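Local structure of beta-lactamase-like protein (Koribacter versatilis, 6B9V) at residues L50-T55 with D72-T77. The protein is a manganese- and zinc-containing diphosphatase of the PhnP family, with a metallo-beta-lactamase fold, that cleaves reactive FAD photoproducts. Numbering follows the deposited sequence.
Sequences LVLIDT and DAIVYT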
loop_
_atom_site.group_PDB
_atom_site.type_symbol
_atom_site.label_atom_id
_atom_site.label_comp_id
_atom_site.label_asym_id
_atom_site.label_seq_id
_atom_site.Cartn_x
_atom_site.Cartn_y
_atom_site.Cartn_z
ATOM N N LEU A 50 -7.900 20.253 -4.814
ATOM C CA LEU A 50 -7.592 18.896 -5.253
ATOM C C LEU A 50 -8.610 17.911 -4.674
ATOM O O LEU A 50 -8.756 17.794 -3.453
ATOM C CB LEU A 50 -6.165 18.510 -4.836
ATOM C CG LEU A 50 -5.495 17.240 -5.387
ATOM C CD1 LEU A 50 -3.987 17.302 -5.137
ATOM C CD2 LEU A 50 -6.068 15.970 -4.764
ATOM N N VAL A 51 -9.300 17.196 -5.558
ATOM C CA VAL A 51 -10.298 16.212 -5.156
ATOM C C VAL A 51 -9.830 14.834 -5.585
ATOM O O VAL A 51 -9.499 14.619 -6.741
ATOM C CB VAL A 51 -11.679 16.530 -5.756
ATOM C CG1 VAL A 51 -12.678 15.423 -5.436
ATOM C CG2 VAL A 51 -12.180 17.891 -5.219
ATOM N N LEU A 52 -9.758 13.916 -4.629
ATOM C CA LEU A 52 -9.234 12.582 -4.876
ATOM C C LEU A 52 -10.376 11.585 -4.989
ATOM O O LEU A 52 -11.289 11.596 -4.165
ATOM C CB LEU A 52 -8.284 12.170 -3.746
ATOM C CG LEU A 52 -7.726 10.754 -3.765
ATOM C CD1 LEU A 52 -6.830 10.551 -4.976
ATOM C CD2 LEU A 52 -6.962 10.488 -2.467
ATOM N N ILE A 53 -10.324 10.719 -5.996
ATOM C CA ILE A 53 -11.329 9.675 -6.110
ATOM C C ILE A 53 -10.648 8.363 -5.782
ATOM O O ILE A 53 -9.805 7.884 -6.561
ATOM C CB ILE A 53 -11.985 9.614 -7.521
ATOM C CG1 ILE A 53 -12.664 10.947 -7.851
ATOM C CG2 ILE A 53 -13.013 8.481 -7.579
ATOM C CD1 ILE A 53 -13.388 10.951 -9.195
ATOM N N ASP A 54 -11.011 7.838 -4.604
ATOM C CA ASP A 54 -10.538 6.558 -4.029
ATOM C C ASP A 54 -9.121 6.655 -3.446
ATOM O O ASP A 54 -8.291 7.427 -3.909
ATOM C CB ASP A 54 -10.617 5.421 -5.068
ATOM C CG ASP A 54 -12.060 4.983 -5.346
ATOM O OD1 ASP A 54 -12.948 5.301 -4.526
ATOM O OD2 ASP A 54 -12.311 4.320 -6.373
ATOM N N THR A 55 -8.864 5.877 -2.401
ATOM C CA THR A 55 -7.544 5.850 -1.785
ATOM C C THR A 55 -6.991 4.440 -1.857
ATOM O O THR A 55 -7.242 3.630 -0.963
ATOM C CB THR A 55 -7.578 6.314 -0.314
ATOM O OG1 THR A 55 -8.527 5.533 0.415
ATOM C CG2 THR A 55 -7.946 7.804 -0.222
ATOM N N ASP A 72 -8.189 18.338 -0.633
ATOM C CA ASP A 72 -9.336 19.107 -0.167
ATOM C C ASP A 72 -10.579 18.265 0.077
ATOM O O ASP A 72 -11.413 18.609 0.911
ATOM C CB ASP A 72 -9.624 20.240 -1.148
ATOM C CG ASP A 72 -8.463 21.226 -1.220
ATOM O OD1 ASP A 72 -8.356 22.081 -0.310
ATOM O OD2 ASP A 72 -7.632 21.108 -2.151
ATOM N N ALA A 73 -10.710 17.173 -0.658
ATOM C CA ALA A 73 -11.814 16.261 -0.445
ATOM C C ALA A 73 -11.459 14.909 -1.043
ATOM O O ALA A 73 -10.696 14.826 -2.010
ATOM C CB ALA A 73 -13.111 16.821 -1.069
ATOM N N ILE A 74 -11.994 13.849 -0.442
ATOM C CA ILE A 74 -11.857 12.502 -0.980
ATOM C C ILE A 74 -13.241 11.934 -1.262
ATOM O O ILE A 74 -14.145 12.012 -0.423
ATOM C CB ILE A 74 -11.095 11.573 -0.008
ATOM C CG1 ILE A 74 -9.702 12.151 0.273
ATOM C CG2 ILE A 74 -11.031 10.133 -0.569
ATOM C CD1 ILE A 74 -8.916 11.426 1.330
ATOM N N VAL A 75 -13.406 11.372 -2.450
ATOM C CA VAL A 75 -14.686 10.811 -2.871
ATOM C C VAL A 75 -14.505 9.324 -3.192
ATOM O O VAL A 75 -13.577 8.972 -3.917
ATOM C CB VAL A 75 -15.235 11.554 -4.109
ATOM C CG1 VAL A 75 -16.563 10.947 -4.550
ATOM C CG2 VAL A 75 -15.431 13.031 -3.794
ATOM N N TYR A 76 -15.376 8.463 -2.663
ATOM C CA TYR A 76 -15.259 7.023 -2.903
ATOM C C TYR A 76 -16.267 6.461 -3.907
ATOM O O TYR A 76 -17.458 6.789 -3.851
ATOM C CB TYR A 76 -15.404 6.256 -1.582
ATOM C CG TYR A 76 -14.164 6.385 -0.720
ATOM C CD1 TYR A 76 -14.068 7.382 0.242
ATOM C CD2 TYR A 76 -13.088 5.529 -0.891
ATOM C CE1 TYR A 76 -12.924 7.519 1.031
ATOM C CE2 TYR A 76 -11.942 5.657 -0.123
ATOM C CZ TYR A 76 -11.872 6.649 0.853
ATOM O OH TYR A 76 -10.732 6.790 1.629
ATOM N N THR A 77 -15.788 5.584 -4.793
ATOM C CA THR A 77 -16.691 4.824 -5.670
ATOM C C THR A 77 -17.358 3.651 -4.919
ATOM O O THR A 77 -18.569 3.418 -5.059
ATOM C CB THR A 77 -15.947 4.272 -6.912
ATOM O OG1 THR A 77 -14.877 3.420 -6.486
ATOM C CG2 THR A 77 -15.395 5.408 -7.769
#
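Asp54 grips Thr77 where two parallel strands of a metallo-beta-lactamase fold end beside the metal site, and the pairing is an example of strand ends placing side chains next to a metal site. Strands 49-53 and 73-75 are the two strands of a beta-alpha-beta crossover through helix 59-66, with strands 41-46 and 104-108 flanking the pair. Straight backbone bonds close the middle, from Leu52 N to Ala73 O and from Val75 N to Leu52 O, the latter only 2.7 Å long. On the face shared by Val51, Ala73, Ile53 and Val75, CG1 of Val51 meets CG2 of Val75 at 4.0 Å, the two side chains crossing obliquely. On the face of Leu52 and Ile74, CG2 of Ile74 lies 3.9 Å from CG2 of Thr55, just past the strand, and Leu87 and Val90 of helix 87-90 close over this side.

The Asp72 end is looser. Asp72, partly exposed, takes Leu50 N on the anti side of OD2, 22° out of the carboxylate plane. Leu50 O receives a sound bond from Asp72 N. A weak one, 3.5 Å long, reaches Leu50 O from Ala73 N.

At the buried end, Asp54 turns CG anti to its carbonyl carbon (chi1 -72°), and both carboxylate oxygens reach Thr77. OD1 accepts Thr77 N on its syn side; OD2 takes the Thr77 hydroxyl through its syn lone pair and also bonds ND1 of His83, a manganese ligand. The two bonds to Thr77 hold the carboxylate's rotation, and Asp54, a second-shell residue, is placed to orient His83, whose imidazole the negative charge would probably polarise. Alongside, Thr55 OG1 is hydrogen-bonded to Tyr76 OH at 2.8 Å, near the ring plane at its edge.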